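Local coordinates for mitochondrial antiviral signaling protein (MAVS) (Equus caballus, PDB 4O9L) that relays antiviral innate immune signals at mitochondria, probably by assembling into prion-like filaments through its caspase recruitment domain, at residues Asp9-Tyr14 against Ala92-Ser97; His26-Leu31 against Arg44-Tyr49; Pro32-Leu37 against His73-Ala78; Cys36-Asp41 against Arg66-Trp71. The protein carries 1 engineered substitution. All coordinates share one frame; numbering follows the deposited sequence.

Contact 1: Asp9-Tyr14 against Ala92-Ser97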
loop_
_atom_site.group_PDB
_atom_site.type_symbol
_atom_site.label_atom_id
_atom_site.label_comp_id
_atom_site.label_asym_id
_atom_site.label_seq_id
_atom_site.Cartn_x
_atom_site.Cartn_y
_atom_site.Cartn_z
ATOM N N ASP A 9 0.792 -6.134 11.073
ATOM C CA ASP A 9 -0.288 -5.414 11.740
ATOM C C ASP A 9 0.175 -4.048 12.233
ATOM O O ASP A 9 -0.515 -3.036 12.044
ATOM C CB ASP A 9 -0.804 -6.238 12.914
ATOM C CG ASP A 9 -1.794 -5.471 13.768
ATOM O OD1 ASP A 9 -2.894 -5.169 13.275
ATOM O OD2 ASP A 9 -1.472 -5.172 14.937
ATOM N N LYS A 10 1.347 -4.028 12.863
ATOM C CA LYS A 10 1.949 -2.792 13.358
ATOM C C LYS A 10 2.145 -1.799 12.222
ATOM O O LYS A 10 1.889 -0.594 12.372
ATOM C CB LYS A 10 3.298 -3.098 14.017
ATOM C CG LYS A 10 4.111 -1.866 14.370
ATOM C CD LYS A 10 5.429 -2.247 15.035
ATOM C CE LYS A 10 5.199 -3.061 16.311
ATOM N NZ LYS A 10 6.412 -3.860 16.656
ATOM N N THR A 11 2.583 -2.313 11.080
ATOM C CA THR A 11 2.785 -1.487 9.896
ATOM C C THR A 11 1.450 -0.953 9.367
ATOM O O THR A 11 1.321 0.241 9.095
ATOM C CB THR A 11 3.529 -2.255 8.787
ATOM O OG1 THR A 11 4.764 -2.757 9.310
ATOM C CG2 THR A 11 3.828 -1.333 7.577
ATOM N N PHE A 12 0.455 -1.832 9.239
ATOM C CA PHE A 12 -0.857 -1.394 8.788
ATOM C C PHE A 12 -1.425 -0.308 9.708
ATOM O O PHE A 12 -1.992 0.687 9.243
ATOM C CB PHE A 12 -1.830 -2.570 8.679
ATOM C CG PHE A 12 -3.190 -2.169 8.174
ATOM C CD1 PHE A 12 -3.423 -2.033 6.812
ATOM C CD2 PHE A 12 -4.224 -1.906 9.060
ATOM C CE1 PHE A 12 -4.676 -1.642 6.336
ATOM C CE2 PHE A 12 -5.478 -1.510 8.598
ATOM C CZ PHE A 12 -5.710 -1.385 7.245
ATOM N N GLN A 13 -1.259 -0.490 11.012
ATOM C CA GLN A 13 -1.793 0.472 11.967
ATOM C C GLN A 13 -1.066 1.812 11.878
ATOM O O GLN A 13 -1.669 2.875 12.046
ATOM C CB GLN A 13 -1.741 -0.093 13.392
ATOM C CG GLN A 13 -2.605 -1.348 13.601
ATOM C CD GLN A 13 -4.061 -1.160 13.172
ATOM O OE1 GLN A 13 -4.650 -0.091 13.367
ATOM N NE2 GLN A 13 -4.649 -2.207 12.592
ATOM N N TYR A 14 0.227 1.759 11.600
ATOM C CA TYR A 14 1.005 2.975 11.424
ATOM C C TYR A 14 0.493 3.762 10.218
ATOM O O TYR A 14 0.268 4.976 10.315
ATOM C CB TYR A 14 2.492 2.647 11.261
ATOM C CG TYR A 14 3.332 3.845 10.871
ATOM C CD1 TYR A 14 3.735 4.780 11.819
ATOM C CD2 TYR A 14 3.724 4.037 9.552
ATOM C CE1 TYR A 14 4.519 5.885 11.454
ATOM C CE2 TYR A 14 4.500 5.134 9.173
ATOM C CZ TYR A 14 4.893 6.053 10.124
ATOM O OH TYR A 14 5.666 7.134 9.737
ATOM N N ALA A 92 9.537 0.687 6.316
ATOM C CA ALA A 92 10.496 -0.339 6.718
ATOM C C ALA A 92 10.915 -0.176 8.182
ATOM O O ALA A 92 11.103 -1.162 8.898
ATOM C CB ALA A 92 11.718 -0.317 5.824
ATOM N N ARG A 93 11.100 1.070 8.612
ATOM C CA ARG A 93 11.499 1.333 9.992
ATOM C C ARG A 93 10.431 0.832 10.981
ATOM O O ARG A 93 10.761 0.198 11.990
ATOM C CB ARG A 93 11.800 2.821 10.181
ATOM C CG ARG A 93 12.360 3.203 11.537
ATOM C CD ARG A 93 12.205 4.703 11.740
ATOM N NE ARG A 93 10.951 5.164 11.146
ATOM C CZ ARG A 93 9.806 5.317 11.809
ATOM N NH1 ARG A 93 8.721 5.727 11.162
ATOM N NH2 ARG A 93 9.747 5.069 13.115
ATOM N N ILE A 94 9.157 1.084 10.684
ATOM C CA ILE A 94 8.073 0.590 11.551
ATOM C C ILE A 94 8.019 -0.944 11.557
ATOM O O ILE A 94 7.915 -1.566 12.614
ATOM C CB ILE A 94 6.693 1.159 11.140
ATOM C CG1 ILE A 94 6.651 2.672 11.380
ATOM C CG2 ILE A 94 5.576 0.481 11.913
ATOM C CD1 ILE A 94 6.859 3.073 12.841
ATOM N N TYR A 95 8.100 -1.544 10.372
ATOM C CA TYR A 95 8.036 -2.994 10.233
ATOM C C TYR A 95 9.082 -3.697 11.095
ATOM O O TYR A 95 8.807 -4.735 11.707
ATOM C CB TYR A 95 8.229 -3.376 8.772
ATOM C CG TYR A 95 8.242 -4.863 8.520
ATOM C CD1 TYR A 95 7.059 -5.558 8.324
ATOM C CD2 TYR A 95 9.441 -5.572 8.466
ATOM C CE1 TYR A 95 7.063 -6.922 8.083
ATOM C CE2 TYR A 95 9.454 -6.938 8.225
ATOM C CZ TYR A 95 8.265 -7.601 8.033
ATOM O OH TYR A 95 8.268 -8.952 7.797
ATOM N N HIS A 96 10.288 -3.137 11.133
ATOM C CA HIS A 96 11.384 -3.762 11.880
ATOM C C HIS A 96 11.453 -3.336 13.344
ATOM O O HIS A 96 12.311 -3.823 14.084
ATOM C CB HIS A 96 12.734 -3.494 11.200
ATOM C CG HIS A 96 12.905 -4.207 9.897
ATOM N ND1 HIS A 96 13.028 -5.579 9.818
ATOM C CD2 HIS A 96 12.967 -3.751 8.621
ATOM C CE1 HIS A 96 13.162 -5.936 8.553
ATOM N NE2 HIS A 96 13.128 -4.844 7.805
ATOM N N SER A 97 10.569 -2.425 13.756
ATOM C CA SER A 97 10.564 -1.907 15.128
ATOM C C SER A 97 9.950 -2.882 16.150
ATOM O O SER A 97 9.283 -3.866 15.786
ATOM C CB SER A 97 9.833 -0.554 15.197
ATOM O OG SER A 97 8.422 -0.708 15.050
#
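The ring of Tyr14 takes Ile94 over one face: CG1 of Ile94 sits 3.5 Å from the centroid of the Tyr14 ring and only 10° off the ring normal, a CH-pi contact over the centre. Ile94 CD1 lies nearest Tyr14 CD1 and CE1, while CG2 turns back to Tyr14 CB and to Lys10 CG. Tyr14 OH lies at the edge of the Arg93 guanidinium, 3.7 Å from Arg93 NH1, with the Tyr14 ring and the guanidinium planes 74° apart; the stronger partner of that nitrogen is Glu90. At the edge of the Tyr95 ring stands Thr11 OG1, 3.4 Å from Tyr95 CA, although its hydrogen bond goes back to Ala7 O. Lys10 stretches past Ile94 toward the chain end, and its bend at chi3 brings NZ to Ser97 O at 3.0 Å, from above the carbonyl plane. Ser97 OG in turn bonds Ile94 O at 2.6 Å, in the carbonyl plane; Ile94 O also accepts from Ser97 N. The axes of segments 9-14 and 92-96 approach to 8.5 Å at 138°, an obliquely antiparallel pairing of helices 6-17 and 85-96, the first and last of the death-fold bundle of caspase recruitment domains.

Contact 2: His26-Leu31 against Arg44-Tyr49. Engineered in segment 26-31: Arg29 (natural residue Glu).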
loop_
_atom_site.group_PDB
_atom_site.type_symbol
_atom_site.label_atom_id
_atom_site.label_comp_id
_atom_site.label_asym_id
_atom_site.label_seq_id
_atom_site.Cartn_x
_atom_site.Cartn_y
_atom_site.Cartn_z
ATOM N N HIS A 26 0.245 8.236 -5.883
ATOM C CA HIS A 26 -0.735 8.263 -6.959
ATOM C C HIS A 26 -1.126 6.818 -7.227
ATOM O O HIS A 26 -0.296 6.026 -7.678
ATOM C CB HIS A 26 -0.148 8.885 -8.223
ATOM C CG HIS A 26 -1.122 8.973 -9.359
ATOM N ND1 HIS A 26 -0.725 9.071 -10.678
ATOM C CD2 HIS A 26 -2.477 8.984 -9.375
ATOM C CE1 HIS A 26 -1.792 9.135 -11.454
ATOM N NE2 HIS A 26 -2.869 9.081 -10.688
ATOM N N VAL A 27 -2.378 6.474 -6.946
ATOM C CA VAL A 27 -2.808 5.074 -7.010
ATOM C C VAL A 27 -2.504 4.408 -8.349
ATOM O O VAL A 27 -1.951 3.299 -8.400
ATOM C CB VAL A 27 -4.313 4.926 -6.671
ATOM C CG1 VAL A 27 -4.827 3.517 -7.035
ATOM C CG2 VAL A 27 -4.542 5.211 -5.200
ATOM N N LEU A 28 -2.832 5.087 -9.440
ATOM C CA LEU A 28 -2.686 4.480 -10.756
ATOM C C LEU A 28 -1.230 4.165 -11.064
ATOM O O LEU A 28 -0.923 3.140 -11.665
ATOM C CB LEU A 28 -3.291 5.374 -11.838
ATOM C CG LEU A 28 -4.817 5.395 -11.935
ATOM C CD1 LEU A 28 -5.222 6.016 -13.286
ATOM C CD2 LEU A 28 -5.413 3.994 -11.778
ATOM N N ARG A 29 -0.332 5.044 -10.631
ATOM C CA ARG A 29 1.089 4.840 -10.850
ATOM C C ARG A 29 1.662 3.705 -10.010
ATOM O O ARG A 29 2.523 2.969 -10.480
ATOM C CB ARG A 29 1.867 6.128 -10.564
ATOM C CG ARG A 29 3.355 5.976 -10.764
ATOM C CD ARG A 29 4.102 7.281 -10.543
ATOM N NE ARG A 29 5.518 7.106 -10.844
ATOM C CZ ARG A 29 6.460 7.984 -10.531
ATOM N NH1 ARG A 29 7.728 7.731 -10.847
ATOM N NH2 ARG A 29 6.129 9.106 -9.902
ATOM N N ILE A 30 1.189 3.550 -8.779
ATOM C CA ILE A 30 1.784 2.555 -7.888
ATOM C C ILE A 30 1.289 1.125 -8.142
ATOM O O ILE A 30 2.058 0.175 -7.959
ATOM C CB ILE A 30 1.650 2.928 -6.387
ATOM C CG1 ILE A 30 2.688 2.143 -5.553
ATOM C CG2 ILE A 30 0.218 2.677 -5.891
ATOM C CD1 ILE A 30 2.855 2.621 -4.092
ATOM N N LEU A 31 0.032 0.983 -8.582
ATOM C CA LEU A 31 -0.605 -0.334 -8.770
ATOM C C LEU A 31 0.234 -1.407 -9.506
ATOM O O LEU A 31 0.364 -2.524 -9.002
ATOM C CB LEU A 31 -1.988 -0.202 -9.432
ATOM C CG LEU A 31 -3.167 0.285 -8.590
ATOM C CD1 LEU A 31 -4.425 0.428 -9.452
ATOM C CD2 LEU A 31 -3.437 -0.669 -7.430
ATOM N N ARG A 44 -9.951 -4.423 -10.315
ATOM C CA ARG A 44 -10.912 -3.800 -9.413
ATOM C C ARG A 44 -10.440 -2.440 -8.890
ATOM O O ARG A 44 -11.219 -1.484 -8.807
ATOM C CB ARG A 44 -11.212 -4.737 -8.239
ATOM C CG ARG A 44 -12.114 -4.126 -7.204
ATOM C CD ARG A 44 -12.462 -5.112 -6.096
ATOM N NE ARG A 44 -11.286 -5.565 -5.353
ATOM C CZ ARG A 44 -10.709 -4.894 -4.357
ATOM N NH1 ARG A 44 -11.183 -3.713 -3.975
ATOM N NH2 ARG A 44 -9.645 -5.402 -3.743
ATOM N N LEU A 45 -9.163 -2.346 -8.539
ATOM C CA LEU A 45 -8.630 -1.093 -8.016
ATOM C C LEU A 45 -8.527 0.015 -9.087
ATOM O O LEU A 45 -8.761 1.184 -8.783
ATOM C CB LEU A 45 -7.298 -1.321 -7.285
ATOM C CG LEU A 45 -7.432 -2.067 -5.951
ATOM C CD1 LEU A 45 -6.064 -2.568 -5.471
ATOM C CD2 LEU A 45 -8.068 -1.174 -4.881
ATOM N N ARG A 46 -8.195 -0.337 -10.330
ATOM C CA ARG A 46 -8.227 0.662 -11.406
ATOM C C ARG A 46 -9.645 1.193 -11.636
ATOM O O ARG A 46 -9.841 2.402 -11.837
ATOM C CB ARG A 46 -7.636 0.119 -12.710
ATOM C CG ARG A 46 -6.112 0.010 -12.695
ATOM C CD ARG A 46 -5.542 -0.270 -14.090
ATOM N NE ARG A 46 -6.295 -1.291 -14.812
ATOM C CZ ARG A 46 -6.015 -2.593 -14.799
ATOM N NH1 ARG A 46 -6.760 -3.439 -15.497
ATOM N NH2 ARG A 46 -4.992 -3.047 -14.090
ATOM N N ALA A 47 -10.629 0.298 -11.580
ATOM C CA ALA A 47 -12.024 0.693 -11.752
ATOM C C ALA A 47 -12.521 1.494 -10.539
ATOM O O ALA A 47 -13.306 2.430 -10.683
ATOM C CB ALA A 47 -12.901 -0.518 -11.997
ATOM N N THR A 48 -12.046 1.136 -9.348
ATOM C CA THR A 48 -12.359 1.907 -8.138
ATOM C C THR A 48 -11.799 3.331 -8.239
ATOM O O THR A 48 -12.485 4.314 -7.916
ATOM C CB THR A 48 -11.776 1.236 -6.876
ATOM O OG1 THR A 48 -12.268 -0.106 -6.782
ATOM C CG2 THR A 48 -12.164 2.000 -5.625
ATOM N N TYR A 49 -10.547 3.435 -8.676
ATOM C CA TYR A 49 -9.915 4.732 -8.881
ATOM C C TYR A 49 -10.762 5.615 -9.787
ATOM O O TYR A 49 -11.033 6.774 -9.460
ATOM C CB TYR A 49 -8.502 4.577 -9.471
ATOM C CG TYR A 49 -7.805 5.908 -9.668
ATOM C CD1 TYR A 49 -7.049 6.475 -8.647
ATOM C CD2 TYR A 49 -7.927 6.607 -10.865
ATOM C CE1 TYR A 49 -6.429 7.700 -8.818
ATOM C CE2 TYR A 49 -7.312 7.831 -11.045
ATOM C CZ TYR A 49 -6.561 8.373 -10.021
ATOM O OH TYR A 49 -5.949 9.592 -10.208
#
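Tyr49, on helix 39-66, lies against the short helix 27-30 in a helical pairing within the caspase recruitment domain, a member of the death fold. The apolar contacts centre on its ring. Leu28 CG sits over one face, 3.6 Å from the centroid of the Tyr49 ring, with Leu28 CD1 above the CE2 side and CD2 above CG. Val27 CB approaches Tyr49 CD1 obliquely at 3.7 Å. Further along, Leu31 divides its branches: CD2 meets Leu45 CD1 at 3.8 Å, and CD1 touches the aliphatic CG of Arg46, whose charged end turns to Asp43. The polar contact lies at the exposed end, where His26 holds the N-cap position of helix 27-30. With CG anti to the backbone N (chi1 -179°), the imidazole extends across the end of Tyr49 with its plane at 61° to the phenol. His26 NE2 donates to Tyr49 OH at 3.2 Å, the oxygen close to the imidazole plane but the N-H...O angle bent to 139°.

Contact 3: Pro32-Leu37 against His73-Ala78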
loop_
_atom_site.group_PDB
_atom_site.type_symbol
_atom_site.label_atom_id
_atom_site.label_comp_id
_atom_site.label_asym_id
_atom_site.label_seq_id
_atom_site.Cartn_x
_atom_site.Cartn_y
_atom_site.Cartn_z
ATOM N N PRO A 32 0.801 -1.080 -10.691
ATOM C CA PRO A 32 1.503 -2.141 -11.421
ATOM C C PRO A 32 2.763 -2.631 -10.703
ATOM O O PRO A 32 3.268 -3.704 -11.049
ATOM C CB PRO A 32 1.898 -1.464 -12.745
ATOM C CG PRO A 32 1.087 -0.208 -12.820
ATOM C CD PRO A 32 0.869 0.206 -11.412
ATOM N N TYR A 33 3.276 -1.863 -9.743
ATOM C CA TYR A 33 4.481 -2.271 -9.020
ATOM C C TYR A 33 4.203 -3.216 -7.852
ATOM O O TYR A 33 5.109 -3.894 -7.367
ATOM C CB TYR A 33 5.251 -1.043 -8.515
ATOM C CG TYR A 33 5.863 -0.212 -9.613
ATOM C CD1 TYR A 33 7.008 -0.643 -10.280
ATOM C CD2 TYR A 33 5.295 0.998 -9.993
ATOM C CE1 TYR A 33 7.575 0.119 -11.300
ATOM C CE2 TYR A 33 5.858 1.769 -11.006
ATOM C CZ TYR A 33 6.992 1.318 -11.654
ATOM O OH TYR A 33 7.551 2.073 -12.654
ATOM N N LEU A 34 2.953 -3.245 -7.391
ATOM C CA LEU A 34 2.581 -4.039 -6.224
ATOM C C LEU A 34 2.344 -5.485 -6.633
ATOM O O LEU A 34 1.206 -5.888 -6.876
ATOM C CB LEU A 34 1.327 -3.446 -5.559
ATOM C CG LEU A 34 1.536 -2.029 -4.999
ATOM C CD1 LEU A 34 0.207 -1.309 -4.768
ATOM C CD2 LEU A 34 2.336 -2.064 -3.699
ATOM N N SER A 35 3.423 -6.259 -6.717
ATOM C CA SER A 35 3.370 -7.627 -7.238
ATOM C C SER A 35 2.543 -8.581 -6.374
ATOM O O SER A 35 2.258 -9.708 -6.786
ATOM C CB SER A 35 4.793 -8.175 -7.450
ATOM O OG SER A 35 5.525 -8.223 -6.225
ATOM N N CYS A 36 2.159 -8.141 -5.176
ATOM C CA CYS A 36 1.378 -8.990 -4.286
ATOM C C CYS A 36 -0.093 -8.962 -4.644
ATOM O O CYS A 36 -0.834 -9.842 -4.234
ATOM C CB CYS A 36 1.558 -8.599 -2.817
ATOM S SG CYS A 36 0.918 -6.961 -2.408
ATOM N N LEU A 37 -0.509 -7.957 -5.414
ATOM C CA LEU A 37 -1.893 -7.879 -5.880
ATOM C C LEU A 37 -2.148 -8.886 -7.007
ATOM O O LEU A 37 -1.263 -9.161 -7.824
ATOM C CB LEU A 37 -2.222 -6.453 -6.358
ATOM C CG LEU A 37 -2.088 -5.372 -5.286
ATOM C CD1 LEU A 37 -2.421 -3.985 -5.834
ATOM C CD2 LEU A 37 -3.016 -5.713 -4.115
ATOM N N HIS A 73 6.517 -5.573 2.029
ATOM C CA HIS A 73 7.714 -5.486 1.196
ATOM C C HIS A 73 7.380 -5.140 -0.249
ATOM O O HIS A 73 8.145 -4.444 -0.932
ATOM C CB HIS A 73 8.524 -6.781 1.351
ATOM C CG HIS A 73 8.735 -7.135 2.778
ATOM N ND1 HIS A 73 9.615 -6.445 3.595
ATOM C CD2 HIS A 73 8.121 -8.035 3.595
ATOM C CE1 HIS A 73 9.560 -6.920 4.820
ATOM N NE2 HIS A 73 8.652 -7.896 4.843
ATOM N N SER A 74 6.225 -5.604 -0.708
ATOM C CA SER A 74 5.708 -5.168 -1.999
ATOM C C SER A 74 5.544 -3.644 -1.999
ATOM O O SER A 74 6.024 -2.962 -2.907
ATOM C CB SER A 74 4.367 -5.857 -2.292
ATOM O OG SER A 74 3.945 -5.595 -3.623
ATOM N N LEU A 75 4.885 -3.110 -0.970
ATOM C CA LEU A 75 4.670 -1.663 -0.865
ATOM C C LEU A 75 5.970 -0.870 -0.790
ATOM O O LEU A 75 6.113 0.156 -1.450
ATOM C CB LEU A 75 3.812 -1.341 0.351
ATOM C CG LEU A 75 3.553 0.130 0.689
ATOM C CD1 LEU A 75 2.812 0.824 -0.455
ATOM C CD2 LEU A 75 2.737 0.191 1.996
ATOM N N ILE A 76 6.911 -1.343 0.019
ATOM C CA ILE A 76 8.201 -0.677 0.148
ATOM C C ILE A 76 8.877 -0.592 -1.216
ATOM O O ILE A 76 9.320 0.489 -1.624
ATOM C CB ILE A 76 9.117 -1.401 1.163
ATOM C CG1 ILE A 76 8.607 -1.150 2.585
ATOM C CG2 ILE A 76 10.587 -0.942 1.021
ATOM C CD1 ILE A 76 9.134 -2.119 3.603
ATOM N N GLY A 77 8.942 -1.718 -1.927
ATOM C CA GLY A 77 9.530 -1.724 -3.265
ATOM C C GLY A 77 8.824 -0.777 -4.226
ATOM O O GLY A 77 9.456 -0.060 -5.018
ATOM N N ALA A 78 7.498 -0.769 -4.157
ATOM C CA ALA A 78 6.694 0.041 -5.058
ATOM C C ALA A 78 6.843 1.530 -4.751
ATOM O O ALA A 78 6.861 2.366 -5.669
ATOM C CB ALA A 78 5.230 -0.382 -4.992
HETATM O O HOH W 1 7.663 -3.709 -5.063
HETATM O O HOH W 2 6.856 -6.264 -5.088
#
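Ser74 points its hydroxyl into the bend of residues 34-36, and its torsion explains how: OG lies anti to the backbone N (chi1 -172°), directed off helix 71-81 at the facing loop. There it comes within 3.3 Å of Leu34 CA and takes a weak hydrogen bond from Cys36 N at 3.5 Å. Cys36 answers with SG set between its own N and carbonyl carbon (chi1 65°), which lays the sulfur against Ser74 CB at 3.6 Å. Ser35 OG adopts the same kind of rotamer and reaches Ser74 indirectly, through a water that it meets at 2.6 Å and that bonds Ser74 OG only weakly. A second water donates to Ser74 O at 2.8 Å and weakly to Tyr33 O.

Leu34 supplies the apolar half. Its CD2 branch reaches Ala78 CB at 3.6 Å and also packs on Leu75 CA. Ala78 CB is met as well by Tyr33 CB, at 3.6 Å, whereas the phenol of Tyr33 continues to Ala81 and Cys82. In the backbone, Leu34 centres an inverse gamma turn and starts a type I turn that ends at Leu37. The loop thus lies along one side of helix 71-81, while Leu61 and Leu65 of helix 39-66 back Leu34 and Cys36 respectively, and Ile76 faces helix 85-96.

Contact 4: Cys36-Asp41 against Arg66-Trp71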
loop_
_atom_site.group_PDB
_atom_site.type_symbol
_atom_site.label_atom_id
_atom_site.label_comp_id
_atom_site.label_asym_id
_atom_site.label_seq_id
_atom_site.Cartn_x
_atom_site.Cartn_y
_atom_site.Cartn_z
ATOM N N CYS A 36 2.159 -8.141 -5.176
ATOM C CA CYS A 36 1.378 -8.990 -4.286
ATOM C C CYS A 36 -0.093 -8.962 -4.644
ATOM O O CYS A 36 -0.834 -9.842 -4.234
ATOM C CB CYS A 36 1.558 -8.599 -2.817
ATOM S SG CYS A 36 0.918 -6.961 -2.408
ATOM N N LEU A 37 -0.509 -7.957 -5.414
ATOM C CA LEU A 37 -1.893 -7.879 -5.880
ATOM C C LEU A 37 -2.148 -8.886 -7.007
ATOM O O LEU A 37 -1.263 -9.161 -7.824
ATOM C CB LEU A 37 -2.222 -6.453 -6.358
ATOM C CG LEU A 37 -2.088 -5.372 -5.286
ATOM C CD1 LEU A 37 -2.421 -3.985 -5.834
ATOM C CD2 LEU A 37 -3.016 -5.713 -4.115
ATOM N N THR A 38 -3.352 -9.450 -7.047
ATOM C CA THR A 38 -3.734 -10.326 -8.154
ATOM C C THR A 38 -4.194 -9.482 -9.334
ATOM O O THR A 38 -4.468 -8.282 -9.177
ATOM C CB THR A 38 -4.844 -11.300 -7.744
ATOM O OG1 THR A 38 -5.989 -10.553 -7.318
ATOM C CG2 THR A 38 -4.367 -12.189 -6.595
ATOM N N THR A 39 -4.265 -10.090 -10.518
ATOM C CA THR A 39 -4.746 -9.371 -11.698
ATOM C C THR A 39 -6.164 -8.874 -11.455
ATOM O O THR A 39 -6.523 -7.771 -11.869
ATOM C CB THR A 39 -4.725 -10.248 -12.958
ATOM O OG1 THR A 39 -5.208 -11.558 -12.631
ATOM C CG2 THR A 39 -3.308 -10.355 -13.506
ATOM N N SER A 40 -6.955 -9.693 -10.764
ATOM C CA SER A 40 -8.299 -9.314 -10.350
ATOM C C SER A 40 -8.302 -8.106 -9.409
ATOM O O SER A 40 -9.134 -7.199 -9.557
ATOM C CB SER A 40 -9.004 -10.495 -9.687
ATOM O OG SER A 40 -10.212 -10.076 -9.077
ATOM N N ASP A 41 -7.380 -8.099 -8.441
ATOM C CA ASP A 41 -7.191 -6.948 -7.555
ATOM C C ASP A 41 -6.894 -5.690 -8.381
ATOM O O ASP A 41 -7.502 -4.636 -8.172
ATOM C CB ASP A 41 -6.002 -7.174 -6.611
ATOM C CG ASP A 41 -6.268 -8.220 -5.542
ATOM O OD1 ASP A 41 -7.444 -8.579 -5.302
ATOM O OD2 ASP A 41 -5.269 -8.669 -4.933
ATOM N N ARG A 66 -3.434 -5.479 2.602
ATOM C CA ARG A 66 -3.375 -6.197 3.870
ATOM C C ARG A 66 -3.865 -7.659 3.782
ATOM O O ARG A 66 -3.450 -8.513 4.575
ATOM C CB ARG A 66 -4.174 -5.406 4.920
ATOM C CG ARG A 66 -4.158 -5.989 6.313
ATOM C CD ARG A 66 -5.225 -5.350 7.176
ATOM N NE ARG A 66 -4.892 -5.471 8.590
ATOM C CZ ARG A 66 -5.637 -4.989 9.576
ATOM N NH1 ARG A 66 -5.251 -5.146 10.838
ATOM N NH2 ARG A 66 -6.768 -4.352 9.298
ATOM N N ARG A 67 -4.727 -7.945 2.806
ATOM C CA ARG A 67 -5.215 -9.305 2.564
ATOM C C ARG A 67 -4.210 -10.187 1.805
ATOM O O ARG A 67 -4.422 -11.392 1.658
ATOM C CB ARG A 67 -6.521 -9.265 1.756
ATOM C CG ARG A 67 -7.722 -8.662 2.478
ATOM C CD ARG A 67 -9.030 -8.816 1.660
ATOM N NE ARG A 67 -9.324 -7.625 0.864
ATOM C CZ ARG A 67 -9.966 -6.558 1.332
ATOM N NH1 ARG A 67 -10.193 -5.509 0.540
ATOM N NH2 ARG A 67 -10.383 -6.545 2.594
ATOM N N ARG A 68 -3.126 -9.602 1.309
ATOM C CA ARG A 68 -2.212 -10.356 0.444
ATOM C C ARG A 68 -0.856 -10.654 1.081
ATOM O O ARG A 68 -0.328 -9.860 1.872
ATOM C CB ARG A 68 -2.000 -9.620 -0.892
ATOM C CG ARG A 68 -3.289 -9.377 -1.697
ATOM C CD ARG A 68 -3.899 -10.678 -2.201
ATOM N NE ARG A 68 -5.119 -10.437 -2.978
ATOM C CZ ARG A 68 -6.333 -10.863 -2.632
ATOM N NH1 ARG A 68 -7.385 -10.586 -3.402
ATOM N NH2 ARG A 68 -6.496 -11.580 -1.523
ATOM N N ASN A 69 -0.292 -11.798 0.708
ATOM C CA ASN A 69 1.056 -12.189 1.117
ATOM C C ASN A 69 2.108 -11.104 0.889
ATOM O O ASN A 69 2.203 -10.541 -0.211
ATOM C CB ASN A 69 1.476 -13.456 0.346
ATOM C CG ASN A 69 2.978 -13.745 0.454
ATOM O OD1 ASN A 69 3.802 -13.204 -0.307
ATOM N ND2 ASN A 69 3.339 -14.614 1.395
ATOM N N GLY A 70 2.889 -10.807 1.930
ATOM C CA GLY A 70 4.077 -9.978 1.801
ATOM C C GLY A 70 3.859 -8.555 1.316
ATOM O O GLY A 70 4.757 -7.954 0.715
ATOM N N TRP A 71 2.672 -8.016 1.586
ATOM C CA TRP A 71 2.300 -6.690 1.105
ATOM C C TRP A 71 3.225 -5.586 1.599
ATOM O O TRP A 71 3.420 -4.593 0.902
ATOM C CB TRP A 71 0.859 -6.353 1.497
ATOM C CG TRP A 71 0.645 -6.167 2.978
ATOM C CD1 TRP A 71 0.307 -7.134 3.883
ATOM C CD2 TRP A 71 0.708 -4.931 3.712
ATOM N NE1 TRP A 71 0.172 -6.579 5.141
ATOM C CE2 TRP A 71 0.414 -5.234 5.064
ATOM C CE3 TRP A 71 1.010 -3.608 3.365
ATOM C CZ2 TRP A 71 0.399 -4.256 6.060
ATOM C CZ3 TRP A 71 0.994 -2.636 4.354
ATOM C CH2 TRP A 71 0.689 -2.964 5.685
#
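Arg68 and Asp41 form the tight part of this contact, a salt bridge met side-on with two nitrogens. Arg68 NE reaches Asp41 OD2 at 2.6 Å and Arg68 NH1 reaches Asp41 OD1 at 2.8 Å, each on the syn lone pair of its oxygen. Carboxylate and guanidinium are nearly coplanar, 12° apart, and the paired bonds restrain rotation of both groups. Arg68 CB lies 3.5 Å from Cys36 O, and a bend at chi2 (-67°) then turns the chain to the acid. Asp41 OD2 is held again from above the carboxylate plane by Thr38 N at 3.0 Å, in a bond that is almost straight (172°). Two donors on that oxygen would probably favour the charged form of Asp41. Nearer helix 71-81, Cys36 CB packs on Asn69 O at 3.3 Å, and its sulfur lies by Trp71 CA.

The solvent side is looser: exposed Thr38 touches Arg68 only lightly, CG2 lying 4.1 Å from Arg68 NE. Buried Leu37 is also a loose partner of the arginine, but it turns into the core, to Leu31, Leu45 and Leu65. Thr38 OG1 accepts from Asp41 N, completing a capping box at the start of helix 39-66. Across from it, a type II turn with Gly70 at positive phi leads into helix 71-81, so the salt bridge ties a capped helix start to an interhelical turn of the caspase recruitment domain.

Overall arrangement
The four contacts belong to one compact caspase recruitment domain. Contacts 1 and 2 lie on opposite sides of its centre, their own centres 23 Å apart and their nearest atoms about 12 Å apart. Contacts 3 and 4 bridge them. Both start from the loop before helix 39-66, share Cys36 and Leu37, and have centres 9 Å apart. Leu37 CD1 reaches Leu31 CD2 of contact 2 at 3.8 Å, and Ile30 CG1 meets Ala78 CB at 3.6 Å. Toward contact 1, Tyr95 OH probably hydrogen-bonds His73 NE2 at 3.2 Å, while Trp71 and Arg66 of contact 4 pack on Phe12. Along the chain, contact 1 encloses the other three.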